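PDB 3PGB: amine oxidase from Emericella nidulans, which probably oxidises primary amines to aldehydes with the help of a copper ion and a topaquinone cofactor. Local coordinates for residues 394-397 / 398-401; 248-251 / 252-256; 154-157 / 158-162; 163-166 / 167-171. All coordinates share one frame; numbering follows the deposited sequence.

All four contacts are local turns of one chain. Along the sequence they come in the order contact 3, contact 4, contact 2, contact 1. Contacts 3 and 4 adjoin and share strand 161-164 of a small antiparallel sheet, where it pairs with strand 145-152; their centres lie about 20 Å apart. Contact 2 leads into strand 255-263 of a second antiparallel sheet, and contact 1 belongs to the enzyme domain, with centres about 16 Å apart. Contacts 1 and 2 thus lie near both the copper site and the subunit interface, whereas contacts 3 and 4, about 30 to 48 Å from them centre to centre, shape the two ends of one strand and do not touch the second subunit.

Contact 1: residues 394-397 / 398-401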
ATOM      1  N   PRO A 394     -24.688  22.693  11.009  1.00 18.81           N
ATOM      2  CA  PRO A 394     -25.518  21.553  11.398  1.00 18.83           C
ATOM      3  C   PRO A 394     -25.746  20.505  10.313  1.00 18.76           C
ATOM      4  O   PRO A 394     -25.992  19.343  10.631  1.00 18.90           O
ATOM      5  CB  PRO A 394     -26.855  22.206  11.747  1.00 19.02           C
ATOM      6  CG  PRO A 394     -26.914  23.413  10.881  1.00 18.93           C
ATOM      7  CD  PRO A 394     -25.500  23.896  10.741  1.00 18.85           C
ATOM      8  N   VAL A 395     -25.701  20.908   9.049  1.00 18.53           N
ATOM      9  CA  VAL A 395     -25.911  19.962   7.962  1.00 18.39           C
ATOM     10  C   VAL A 395     -24.717  19.010   7.859  1.00 18.34           C
ATOM     11  O   VAL A 395     -24.875  17.786   7.967  1.00 18.37           O
ATOM     12  CB  VAL A 395     -26.172  20.683   6.623  1.00 18.49           C
ATOM     13  CG1 VAL A 395     -25.923  19.743   5.432  1.00 18.64           C
ATOM     14  CG2 VAL A 395     -27.602  21.241   6.598  1.00 18.01           C
ATOM     15  N   GLN A 396     -23.530  19.574   7.673  1.00 18.10           N
ATOM     16  CA  GLN A 396     -22.311  18.773   7.575  1.00 18.09           C
ATOM     17  C   GLN A 396     -21.980  18.053   8.865  1.00 17.79           C
ATOM     18  O   GLN A 396     -21.441  16.946   8.826  1.00 17.61           O
ATOM     19  CB  GLN A 396     -21.114  19.628   7.145  1.00 18.24           C
ATOM     20  CG  GLN A 396     -21.087  19.927   5.667  1.00 18.73           C
ATOM     21  CD  GLN A 396     -20.942  18.676   4.843  1.00 19.19           C
ATOM     22  OE1 GLN A 396     -19.854  18.108   4.748  1.00 20.30           O
ATOM     23  NE2 GLN A 396     -22.046  18.227   4.251  1.00 19.40           N
ATOM     24  N   SER A 397     -22.301  18.668  10.001  1.00 17.52           N
ATOM     25  CA  SER A 397     -22.117  18.013  11.302  1.00 17.36           C
ATOM     26  C   SER A 397     -22.951  16.736  11.420  1.00 17.20           C
ATOM     27  O   SER A 397     -22.536  15.774  12.053  1.00 17.27           O
ATOM     28  CB  SER A 397     -22.466  18.968  12.449  1.00 17.26           C
ATOM     29  OG  SER A 397     -22.347  18.332  13.709  1.00 16.73           O
ATOM     30  N   SER A 398     -24.117  16.731  10.790  1.00 17.24           N
ATOM     31  CA  SER A 398     -25.088  15.656  10.959  1.00 17.10           C
ATOM     32  C   SER A 398     -24.994  14.551   9.919  1.00 17.02           C
ATOM     33  O   SER A 398     -25.616  13.509  10.096  1.00 17.46           O
ATOM     34  CB  SER A 398     -26.502  16.234  10.928  1.00 17.14           C
ATOM     35  OG  SER A 398     -26.682  17.211  11.942  1.00 16.78           O
ATOM     36  N   VAL A 399     -24.256  14.761   8.828  1.00 16.76           N
ATOM     37  CA  VAL A 399     -24.193  13.744   7.774  1.00 16.43           C
ATOM     38  C   VAL A 399     -23.408  12.512   8.228  1.00 16.19           C
ATOM     39  O   VAL A 399     -22.262  12.610   8.671  1.00 16.22           O
ATOM     40  CB  VAL A 399     -23.595  14.276   6.451  1.00 16.42           C
ATOM     41  CG1 VAL A 399     -23.356  13.130   5.485  1.00 16.35           C
ATOM     42  CG2 VAL A 399     -24.522  15.287   5.811  1.00 16.49           C
ATOM     43  N   ALA A 400     -24.058  11.359   8.139  1.00 15.96           N
ATOM     44  CA  ALA A 400     -23.416  10.071   8.355  1.00 15.69           C
ATOM     45  C   ALA A 400     -24.040   9.075   7.379  1.00 15.49           C
ATOM     46  O   ALA A 400     -24.897   8.281   7.750  1.00 15.12           O
ATOM     47  CB  ALA A 400     -23.587   9.619   9.793  1.00 15.55           C
ATOM     48  N   TYR A 401     -23.610   9.153   6.120  1.00 15.53           N
ATOM     49  CA  TYR A 401     -24.157   8.309   5.060  1.00 15.57           C
ATOM     50  C   TYR A 401     -23.879   6.833   5.318  1.00 15.66           C
ATOM     51  O   TYR A 401     -22.774   6.452   5.694  1.00 15.67           O
ATOM     52  CB  TYR A 401     -23.578   8.683   3.684  1.00 15.47           C
ATOM     53  CG  TYR A 401     -24.031  10.021   3.146  1.00 15.20           C
ATOM     54  CD1 TYR A 401     -25.376  10.298   2.966  1.00 15.53           C
ATOM     55  CD2 TYR A 401     -23.113  10.998   2.795  1.00 14.96           C
ATOM     56  CE1 TYR A 401     -25.795  11.510   2.478  1.00 15.35           C
ATOM     57  CE2 TYR A 401     -23.524  12.218   2.302  1.00 15.21           C
ATOM     58  CZ  TYR A 401     -24.872  12.466   2.146  1.00 15.58           C
ATOM     59  OH  TYR A 401     -25.315  13.675   1.655  1.00 16.78           O
TER
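Ser398 turns its hydroxyl back onto the carbonyl of Pro394, a serine four residues on closing the C-terminal turn of the short helix 394-398 before the chain enters strand 400-402 of the copper amine oxidase enzyme domain. Its OG stands 2.6 Å from Pro394 O and donates to it nearly along the C=O axis, at a C=O...O angle of 164°. This reach follows from chi1 of -58°, which sets OG beside the serine's own backbone N. The same hydroxyl is also hydrogen-bonded to Trp228 NE1, so the buried oxygen has a partner on each of two parts of the fold. The Ser398 amide bonds to Val395 O at 3.1 Å, from well above the carbonyl plane, and more weakly to Pro394 O.

At Val399 the backbone is extended (psi 124°), and its N makes only a weak bond to Val395 O, at 3.2 Å. Its CG2 packs 3.3 Å from Val395 O and runs alongside the amide end of Gln396, with both side chains pointing the same way. The bent Gln396 chain is held at its polar end by Gln509 and Ser530, and lies about 6 Å, side chain to side chain, from the copper ligand His532. Trp565 of the second subunit packs on Pro394 and Ser397, so this turn lies at the subunit interface.

Ala400 and Tyr401 carry the chain away along strand 374-389. The Tyr401 ring nevertheless turns one face to its near neighbour Val399, whose CG1 sits 3.3 Å above the ring plane, offset toward the rim.

Contact 2: residues 248-251 / 252-256; sequences FDSE and TLLPL
Glu251, Ser250 and Thr252 carry this turn, in which the 3-10 segment closes just before strand 255-263. Glu251 contributes through its backbone: its O accepts the N-H of Leu254 at 2.8 Å, an i to i+3 bond, and the CB of Leu254 packs against the same oxygen. Its side chain runs the other way, CG anti to the backbone N (chi1 -177°) and extended beyond, to place OE1 on Trp222 NE1 and close to Asp220, a like-charged neighbour that could raise its affinity for a proton.

Ser250 O makes the preceding bond of the same kind, to Leu253 N at 3.0 Å. Both amides approach from above the carbonyl plane, about 50° out of it. Beside that oxygen lies the branch of Leu254, with CG 3.5 Å from Ser250 O, while Ser250 OG is engaged by Asp307.

Thr252 joins the turn to the preceding loop through a water molecule, which donates to Asp249 O at 2.7 Å and to Thr252 OG1 at 2.6 Å. The same hydroxyl also bonds to the carbonyl oxygen of Ile508, in the enzyme domain. Asp249, in turn, reaches His459 of the second subunit.

Two successive carbonyls are thus satisfied by backbone amides, while the polar side chains bond elsewhere: Thr252 ties the turn to the enzyme domain, Glu251 to strand 219-223 of its own sheet, and Asp249 to the other subunit.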
ATOM      1  N   PHE A 248     -22.797  19.334 -16.000  1.00 29.21           N
ATOM      2  CA  PHE A 248     -21.725  19.160 -15.011  1.00 28.39           C
ATOM      3  C   PHE A 248     -22.325  18.670 -13.686  1.00 27.25           C
ATOM      4  O   PHE A 248     -23.455  19.016 -13.354  1.00 27.23           O
ATOM      5  CB  PHE A 248     -20.949  20.462 -14.818  1.00 28.36           C
ATOM      6  CG  PHE A 248     -20.093  20.836 -16.002  1.00 28.92           C
ATOM      7  CD1 PHE A 248     -18.924  20.129 -16.280  1.00 28.74           C
ATOM      8  CD2 PHE A 248     -20.455  21.890 -16.843  1.00 29.56           C
ATOM      9  CE1 PHE A 248     -18.127  20.465 -17.367  1.00 28.61           C
ATOM     10  CE2 PHE A 248     -19.664  22.234 -17.940  1.00 29.32           C
ATOM     11  CZ  PHE A 248     -18.496  21.518 -18.200  1.00 29.29           C
ATOM     12  N   ASP A 249     -21.579  17.858 -12.941  1.00 25.90           N
ATOM     13  CA  ASP A 249     -22.098  17.255 -11.705  1.00 25.03           C
ATOM     14  C   ASP A 249     -21.389  17.817 -10.463  1.00 24.18           C
ATOM     15  O   ASP A 249     -20.938  17.068  -9.589  1.00 23.94           O
ATOM     16  CB  ASP A 249     -21.957  15.725 -11.772  1.00 24.91           C
ATOM     17  CG  ASP A 249     -22.905  15.003 -10.826  1.00 24.30           C
ATOM     18  OD1 ASP A 249     -24.069  15.426 -10.693  1.00 23.96           O
ATOM     19  OD2 ASP A 249     -22.483  14.001 -10.223  1.00 23.66           O
ATOM     20  N   SER A 250     -21.329  19.143 -10.375  1.00 23.07           N
ATOM     21  CA  SER A 250     -20.469  19.806  -9.400  1.00 22.39           C
ATOM     22  C   SER A 250     -21.204  20.467  -8.217  1.00 21.62           C
ATOM     23  O   SER A 250     -20.599  21.251  -7.486  1.00 21.49           O
ATOM     24  CB  SER A 250     -19.626  20.853 -10.132  1.00 22.49           C
ATOM     25  OG  SER A 250     -20.452  21.861 -10.691  1.00 22.40           O
ATOM     26  N   GLU A 251     -22.478  20.141  -8.004  1.00 20.77           N
ATOM     27  CA  GLU A 251     -23.275  20.837  -6.990  1.00 20.10           C
ATOM     28  C   GLU A 251     -22.740  20.659  -5.573  1.00 19.40           C
ATOM     29  O   GLU A 251     -22.776  21.599  -4.775  1.00 18.94           O
ATOM     30  CB  GLU A 251     -24.740  20.404  -7.034  1.00 20.31           C
ATOM     31  CG  GLU A 251     -25.620  21.177  -6.036  1.00 20.58           C
ATOM     32  CD  GLU A 251     -27.103  20.926  -6.222  1.00 21.07           C
ATOM     33  OE1 GLU A 251     -27.796  20.757  -5.196  1.00 21.22           O
ATOM     34  OE2 GLU A 251     -27.575  20.890  -7.381  1.00 21.13           O
ATOM     35  N   THR A 252     -22.234  19.467  -5.262  1.00 18.64           N
ATOM     36  CA  THR A 252     -21.697  19.201  -3.927  1.00 18.03           C
ATOM     37  C   THR A 252     -20.461  20.060  -3.592  1.00 17.51           C
ATOM     38  O   THR A 252     -20.020  20.062  -2.452  1.00 17.55           O
ATOM     39  CB  THR A 252     -21.374  17.694  -3.703  1.00 18.19           C
ATOM     40  OG1 THR A 252     -20.213  17.316  -4.456  1.00 18.18           O
ATOM     41  CG2 THR A 252     -22.557  16.814  -4.092  1.00 17.82           C
ATOM     42  N   LEU A 253     -19.914  20.775  -4.578  1.00 17.03           N
ATOM     43  CA  LEU A 253     -18.893  21.809  -4.346  1.00 16.72           C
ATOM     44  C   LEU A 253     -19.449  23.232  -4.204  1.00 16.57           C
ATOM     45  O   LEU A 253     -18.671  24.178  -4.157  1.00 16.62           O
ATOM     46  CB  LEU A 253     -17.875  21.823  -5.491  1.00 16.50           C
ATOM     47  CG  LEU A 253     -17.064  20.550  -5.729  1.00 16.18           C
ATOM     48  CD1 LEU A 253     -16.035  20.799  -6.824  1.00 14.47           C
ATOM     49  CD2 LEU A 253     -16.398  20.066  -4.445  1.00 15.05           C
ATOM     50  N   LEU A 254     -20.771  23.388  -4.122  1.00 16.41           N
ATOM     51  CA  LEU A 254     -21.401  24.713  -4.169  1.00 16.32           C
ATOM     52  C   LEU A 254     -22.344  25.035  -2.989  1.00 16.21           C
ATOM     53  O   LEU A 254     -23.446  25.534  -3.201  1.00 16.19           O
ATOM     54  CB  LEU A 254     -22.171  24.853  -5.492  1.00 16.33           C
ATOM     55  CG  LEU A 254     -21.389  24.541  -6.771  1.00 16.26           C
ATOM     56  CD1 LEU A 254     -22.300  24.629  -7.986  1.00 15.00           C
ATOM     57  CD2 LEU A 254     -20.170  25.470  -6.920  1.00 14.80           C
ATOM     58  N   PRO A 255     -21.910  24.778  -1.742  1.00 16.28           N
ATOM     59  CA  PRO A 255     -22.746  25.154  -0.596  1.00 16.39           C
ATOM     60  C   PRO A 255     -22.885  26.671  -0.466  1.00 16.67           C
ATOM     61  O   PRO A 255     -22.001  27.403  -0.919  1.00 16.57           O
ATOM     62  CB  PRO A 255     -21.977  24.586   0.597  1.00 16.42           C
ATOM     63  CG  PRO A 255     -20.558  24.537   0.148  1.00 16.35           C
ATOM     64  CD  PRO A 255     -20.606  24.238  -1.318  1.00 16.30           C
ATOM     65  N   LEU A 256     -23.979  27.138   0.138  1.00 16.97           N
ATOM     66  CA  LEU A 256     -24.245  28.588   0.233  1.00 17.21           C
ATOM     67  C   LEU A 256     -24.308  29.145   1.660  1.00 17.58           C
ATOM     68  O   LEU A 256     -24.136  30.348   1.854  1.00 17.92           O
ATOM     69  CB  LEU A 256     -25.515  28.951  -0.533  1.00 17.08           C
ATOM     70  CG  LEU A 256     -25.488  28.730  -2.048  1.00 16.85           C
ATOM     71  CD1 LEU A 256     -26.767  29.283  -2.672  1.00 15.80           C
ATOM     72  CD2 LEU A 256     -24.255  29.371  -2.688  1.00 16.50           C
TER
HETATM   73  O   HOH W   1     -21.125  17.083  -6.910  1.00 11.17           O

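Contact 3: residues 154-157 / 158-162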
ATOM      1  N   LEU A 154     -39.760 -21.085  -5.099  1.00 26.68           N
ATOM      2  CA  LEU A 154     -39.717 -20.868  -6.539  1.00 26.74           C
ATOM      3  C   LEU A 154     -39.421 -22.213  -7.211  1.00 26.71           C
ATOM      4  O   LEU A 154     -38.850 -23.102  -6.581  1.00 26.80           O
ATOM      5  CB  LEU A 154     -38.658 -19.822  -6.907  1.00 26.81           C
ATOM      6  CG  LEU A 154     -38.813 -18.414  -6.317  1.00 26.82           C
ATOM      7  CD1 LEU A 154     -37.832 -17.445  -6.970  1.00 26.35           C
ATOM      8  CD2 LEU A 154     -40.229 -17.894  -6.467  1.00 27.26           C
ATOM      9  N   PRO A 155     -39.829 -22.383  -8.480  1.00 26.79           N
ATOM     10  CA  PRO A 155     -40.568 -21.434  -9.328  1.00 26.90           C
ATOM     11  C   PRO A 155     -41.956 -21.106  -8.780  1.00 26.91           C
ATOM     12  O   PRO A 155     -42.516 -21.888  -8.013  1.00 26.56           O
ATOM     13  CB  PRO A 155     -40.696 -22.172 -10.673  1.00 26.88           C
ATOM     14  CG  PRO A 155     -39.753 -23.338 -10.589  1.00 26.89           C
ATOM     15  CD  PRO A 155     -39.623 -23.678  -9.150  1.00 26.69           C
ATOM     16  N   VAL A 156     -42.497 -19.957  -9.171  1.00 27.29           N
ATOM     17  CA  VAL A 156     -43.816 -19.543  -8.707  1.00 27.65           C
ATOM     18  C   VAL A 156     -44.851 -20.577  -9.130  1.00 28.19           C
ATOM     19  O   VAL A 156     -44.886 -20.992 -10.291  1.00 28.19           O
ATOM     20  CB  VAL A 156     -44.236 -18.158  -9.252  1.00 27.66           C
ATOM     21  CG1 VAL A 156     -45.667 -17.831  -8.829  1.00 27.22           C
ATOM     22  CG2 VAL A 156     -43.274 -17.075  -8.769  1.00 27.48           C
ATOM     23  N   SER A 157     -45.679 -20.989  -8.173  1.00 28.78           N
ATOM     24  CA  SER A 157     -46.689 -22.017  -8.390  1.00 29.24           C
ATOM     25  C   SER A 157     -47.850 -21.796  -7.421  1.00 29.76           C
ATOM     26  O   SER A 157     -47.892 -20.779  -6.718  1.00 30.11           O
ATOM     27  CB  SER A 157     -46.078 -23.406  -8.177  1.00 29.20           C
ATOM     28  OG  SER A 157     -45.838 -23.663  -6.801  1.00 29.06           O
ATOM     29  N   ASN A 158     -48.785 -22.743  -7.380  1.00 30.09           N
ATOM     30  CA  ASN A 158     -49.841 -22.726  -6.373  1.00 30.41           C
ATOM     31  C   ASN A 158     -49.280 -22.906  -4.958  1.00 30.25           C
ATOM     32  O   ASN A 158     -49.876 -22.437  -3.993  1.00 30.31           O
ATOM     33  CB  ASN A 158     -50.885 -23.807  -6.668  1.00 30.64           C
ATOM     34  CG  ASN A 158     -51.752 -23.474  -7.880  1.00 32.29           C
ATOM     35  OD1 ASN A 158     -51.876 -22.308  -8.278  1.00 34.59           O
ATOM     36  ND2 ASN A 158     -52.368 -24.501  -8.465  1.00 33.83           N
ATOM     37  N   ALA A 159     -48.135 -23.580  -4.846  1.00 29.95           N
ATOM     38  CA  ALA A 159     -47.489 -23.812  -3.553  1.00 29.72           C
ATOM     39  C   ALA A 159     -46.823 -22.554  -2.979  1.00 29.43           C
ATOM     40  O   ALA A 159     -46.531 -22.500  -1.781  1.00 29.58           O
ATOM     41  CB  ALA A 159     -46.460 -24.937  -3.675  1.00 29.70           C
ATOM     42  N   THR A 160     -46.587 -21.551  -3.824  1.00 28.96           N
ATOM     43  CA  THR A 160     -45.876 -20.343  -3.410  1.00 28.62           C
ATOM     44  C   THR A 160     -46.659 -19.509  -2.387  1.00 28.37           C
ATOM     45  O   THR A 160     -47.859 -19.256  -2.548  1.00 28.18           O
ATOM     46  CB  THR A 160     -45.502 -19.468  -4.632  1.00 28.68           C
ATOM     47  OG1 THR A 160     -44.467 -20.114  -5.380  1.00 28.40           O
ATOM     48  CG2 THR A 160     -45.015 -18.087  -4.197  1.00 28.56           C
ATOM     49  N   THR A 161     -45.954 -19.088  -1.339  1.00 28.01           N
ATOM     50  CA  THR A 161     -46.522 -18.273  -0.269  1.00 27.80           C
ATOM     51  C   THR A 161     -45.636 -17.054  -0.007  1.00 27.57           C
ATOM     52  O   THR A 161     -44.559 -16.932  -0.589  1.00 27.59           O
ATOM     53  CB  THR A 161     -46.613 -19.080   1.039  1.00 27.77           C
ATOM     54  OG1 THR A 161     -45.296 -19.390   1.504  1.00 27.17           O
ATOM     55  CG2 THR A 161     -47.376 -20.376   0.826  1.00 28.11           C
ATOM     56  N   TRP A 162     -46.104 -16.152   0.855  1.00 27.29           N
ATOM     57  CA  TRP A 162     -45.252 -15.108   1.431  1.00 26.88           C
ATOM     58  C   TRP A 162     -45.364 -15.103   2.945  1.00 26.60           C
ATOM     59  O   TRP A 162     -46.336 -15.602   3.499  1.00 26.38           O
ATOM     60  CB  TRP A 162     -45.570 -13.724   0.860  1.00 26.85           C
ATOM     61  CG  TRP A 162     -46.787 -13.029   1.409  1.00 27.04           C
ATOM     62  CD1 TRP A 162     -48.042 -13.047   0.880  1.00 27.53           C
ATOM     63  CD2 TRP A 162     -46.846 -12.165   2.550  1.00 27.11           C
ATOM     64  NE1 TRP A 162     -48.887 -12.271   1.634  1.00 27.68           N
ATOM     65  CE2 TRP A 162     -48.177 -11.712   2.661  1.00 27.63           C
ATOM     66  CE3 TRP A 162     -45.907 -11.735   3.493  1.00 27.01           C
ATOM     67  CZ2 TRP A 162     -48.595 -10.856   3.686  1.00 27.54           C
ATOM     68  CZ3 TRP A 162     -46.321 -10.887   4.511  1.00 27.29           C
ATOM     69  CH2 TRP A 162     -47.654 -10.456   4.598  1.00 27.46           C
TER
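Thr160 sets its hydroxyl against the backbone of Val156 and Ser157: OG1 lies 3.4 Å from Val156 CA and accepts the N-H of Ser157 at 3.2 Å, with an N-H...O angle of 152°. A chi1 of -71° puts OG1 beside its own backbone N, facing back across the turn. There it also bonds to Pro153 O, so one hydroxyl bridges an amide and a carbonyl. In return, Thr160 N donates to Ser157 O at 3.3 Å, from well above the carbonyl plane.

Ser157 supplies the second side-chain bond. Its OG, held between the backbone N and the carbonyl carbon (chi1 73°), accepts the N-H of Ala159 at 3.0 Å, an ST turn, and touches the methyl of Ala159 at 3.4 Å. Together these bonds round off the loop between strands 145-152 and 161-164 of the small antiparallel sheet. Val156 and Thr160 both pack on Trp82 of helix 73-84.

The turn is therefore held by one backbone bond and by two hydroxyls that accept amide N-H groups: the buried one of Thr160 has two partners, the Ser157 amide and Pro153 O, and that of Ser157 takes up an amide at the surface.

Contact 4: residues 163-166 / 167-171; sequences EPLE and FPYTR
The backbone from Glu166 to Tyr169 makes a type I beta turn whose carbonyls of Glu166 and Tyr169 approach to 3.4 Å between their O atoms, and Lys172 NZ bonds to both, which probably offsets the crowding of the two acceptors. Leu165 meets the turn with its branched end. Its CD1 packs 3.6 Å from Pro168 CD, and its CG lies 3.7 Å from the same carbon, the two side chains crossing at about a right angle. With CG anti to the backbone N (chi1 178°), the leucine reaches across to the proline, and CD2 comes to 3.6 Å from Tyr169 OH.

This turn follows strand 161-164 of the small antiparallel sheet and leads on toward strand 176-178; Leu165 also touches Leu150 of strand 145-152 and His133 of strand 131-138. The Tyr169 ring lies with its edge to the backbone of Leu165: CE2 is 3.2 Å from Leu165 O, near the ring plane. One face carries Pro168 CG, 3.8 Å above and offset toward the rim, and His660 packs edge-to-face with the same ring. Glu166 extends the other way, its OE2 taking the N-H of Gln174.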
ATOM      1  N   GLU A 163     -44.344 -14.566   3.605  1.00 26.44           N
ATOM      2  CA  GLU A 163     -44.367 -14.396   5.058  1.00 26.42           C
ATOM      3  C   GLU A 163     -43.366 -13.329   5.484  1.00 26.14           C
ATOM      4  O   GLU A 163     -42.433 -13.020   4.742  1.00 26.04           O
ATOM      5  CB  GLU A 163     -44.072 -15.721   5.782  1.00 26.47           C
ATOM      6  CG  GLU A 163     -42.701 -16.327   5.491  1.00 27.35           C
ATOM      7  CD  GLU A 163     -42.488 -17.694   6.151  1.00 29.19           C
ATOM      8  OE1 GLU A 163     -41.336 -17.987   6.561  1.00 29.55           O
ATOM      9  OE2 GLU A 163     -43.466 -18.476   6.261  1.00 30.10           O
ATOM     10  N   PRO A 164     -43.561 -12.755   6.680  1.00 25.91           N
ATOM     11  CA  PRO A 164     -42.556 -11.858   7.244  1.00 25.65           C
ATOM     12  C   PRO A 164     -41.191 -12.534   7.367  1.00 25.40           C
ATOM     13  O   PRO A 164     -41.120 -13.742   7.593  1.00 25.32           O
ATOM     14  CB  PRO A 164     -43.119 -11.536   8.633  1.00 25.75           C
ATOM     15  CG  PRO A 164     -44.590 -11.727   8.497  1.00 25.96           C
ATOM     16  CD  PRO A 164     -44.745 -12.874   7.554  1.00 25.88           C
ATOM     17  N   LEU A 165     -40.126 -11.753   7.200  1.00 25.15           N
ATOM     18  CA  LEU A 165     -38.754 -12.237   7.334  1.00 24.81           C
ATOM     19  C   LEU A 165     -38.093 -11.516   8.499  1.00 24.70           C
ATOM     20  O   LEU A 165     -37.839 -10.319   8.411  1.00 24.68           O
ATOM     21  CB  LEU A 165     -37.968 -11.962   6.040  1.00 24.64           C
ATOM     22  CG  LEU A 165     -36.486 -12.362   6.014  1.00 24.12           C
ATOM     23  CD1 LEU A 165     -36.335 -13.851   6.228  1.00 23.62           C
ATOM     24  CD2 LEU A 165     -35.813 -11.944   4.715  1.00 23.03           C
ATOM     25  N   GLU A 166     -37.838 -12.222   9.597  1.00 24.64           N
ATOM     26  CA  GLU A 166     -37.073 -11.637  10.698  1.00 24.67           C
ATOM     27  C   GLU A 166     -35.891 -12.499  11.152  1.00 24.40           C
ATOM     28  O   GLU A 166     -35.237 -12.170  12.137  1.00 24.79           O
ATOM     29  CB  GLU A 166     -37.988 -11.296  11.882  1.00 24.80           C
ATOM     30  CG  GLU A 166     -38.489 -12.483  12.695  1.00 26.00           C
ATOM     31  CD  GLU A 166     -39.129 -12.064  14.020  1.00 27.58           C
ATOM     32  OE1 GLU A 166     -39.160 -12.912  14.948  1.00 28.14           O
ATOM     33  OE2 GLU A 166     -39.600 -10.901  14.132  1.00 27.44           O
ATOM     34  N   PHE A 167     -35.604 -13.576  10.428  1.00 24.02           N
ATOM     35  CA  PHE A 167     -34.520 -14.489  10.789  1.00 23.76           C
ATOM     36  C   PHE A 167     -33.151 -13.804  10.730  1.00 22.99           C
ATOM     37  O   PHE A 167     -32.397 -13.863  11.700  1.00 22.66           O
ATOM     38  CB  PHE A 167     -34.561 -15.741   9.893  1.00 24.04           C
ATOM     39  CG  PHE A 167     -33.598 -16.827  10.299  1.00 25.31           C
ATOM     40  CD1 PHE A 167     -32.502 -17.142   9.499  1.00 26.65           C
ATOM     41  CD2 PHE A 167     -33.795 -17.549  11.472  1.00 27.10           C
ATOM     42  CE1 PHE A 167     -31.614 -18.162   9.863  1.00 27.06           C
ATOM     43  CE2 PHE A 167     -32.907 -18.569  11.847  1.00 27.82           C
ATOM     44  CZ  PHE A 167     -31.815 -18.874  11.037  1.00 27.36           C
ATOM     45  N   PRO A 168     -32.835 -13.126   9.610  1.00 22.22           N
ATOM     46  CA  PRO A 168     -31.495 -12.551   9.445  1.00 21.93           C
ATOM     47  C   PRO A 168     -31.311 -11.128  10.006  1.00 21.47           C
ATOM     48  O   PRO A 168     -30.333 -10.461   9.667  1.00 21.18           O
ATOM     49  CB  PRO A 168     -31.322 -12.548   7.924  1.00 21.92           C
ATOM     50  CG  PRO A 168     -32.697 -12.317   7.404  1.00 21.95           C
ATOM     51  CD  PRO A 168     -33.673 -12.865   8.425  1.00 22.18           C
ATOM     52  N   TYR A 169     -32.231 -10.671  10.852  1.00 20.98           N
ATOM     53  CA  TYR A 169     -32.107  -9.366  11.489  1.00 20.71           C
ATOM     54  C   TYR A 169     -32.106  -9.525  13.007  1.00 20.54           C
ATOM     55  O   TYR A 169     -32.705 -10.463  13.536  1.00 20.80           O
ATOM     56  CB  TYR A 169     -33.239  -8.441  11.035  1.00 20.64           C
ATOM     57  CG  TYR A 169     -33.535  -8.509   9.550  1.00 20.34           C
ATOM     58  CD1 TYR A 169     -32.521  -8.388   8.604  1.00 20.69           C
ATOM     59  CD2 TYR A 169     -34.831  -8.699   9.091  1.00 20.27           C
ATOM     60  CE1 TYR A 169     -32.800  -8.460   7.236  1.00 20.79           C
ATOM     61  CE2 TYR A 169     -35.115  -8.768   7.737  1.00 20.59           C
ATOM     62  CZ  TYR A 169     -34.105  -8.641   6.815  1.00 20.66           C
ATOM     63  OH  TYR A 169     -34.415  -8.713   5.474  1.00 21.35           O
ATOM     64  N   THR A 170     -31.424  -8.612  13.699  1.00 20.31           N
ATOM     65  CA  THR A 170     -31.307  -8.667  15.163  1.00 20.00           C
ATOM     66  C   THR A 170     -32.550  -8.065  15.827  1.00 20.06           C
ATOM     67  O   THR A 170     -33.012  -8.552  16.860  1.00 20.26           O
ATOM     68  CB  THR A 170     -30.014  -7.965  15.669  1.00 19.95           C
ATOM     69  OG1 THR A 170     -30.118  -6.546  15.521  1.00 19.45           O
ATOM     70  CG2 THR A 170     -28.804  -8.454  14.899  1.00 19.57           C
ATOM     71  N   ARG A 171     -33.085  -7.005  15.228  1.00 20.03           N
ATOM     72  CA  ARG A 171     -34.418  -6.512  15.563  1.00 19.95           C
ATOM     73  C   ARG A 171     -35.455  -7.562  15.162  1.00 19.99           C
ATOM     74  O   ARG A 171     -35.446  -8.060  14.035  1.00 20.02           O
ATOM     75  CB  ARG A 171     -34.692  -5.192  14.844  1.00 19.77           C
ATOM     76  CG  ARG A 171     -36.141  -4.721  14.863  1.00 20.08           C
ATOM     77  CD  ARG A 171     -36.226  -3.220  14.595  1.00 20.61           C
ATOM     78  NE  ARG A 171     -37.594  -2.758  14.348  1.00 20.78           N
ATOM     79  CZ  ARG A 171     -37.972  -1.480  14.338  1.00 21.01           C
ATOM     80  NH1 ARG A 171     -37.095  -0.507  14.554  1.00 21.37           N
ATOM     81  NH2 ARG A 171     -39.241  -1.167  14.104  1.00 20.84           N
TER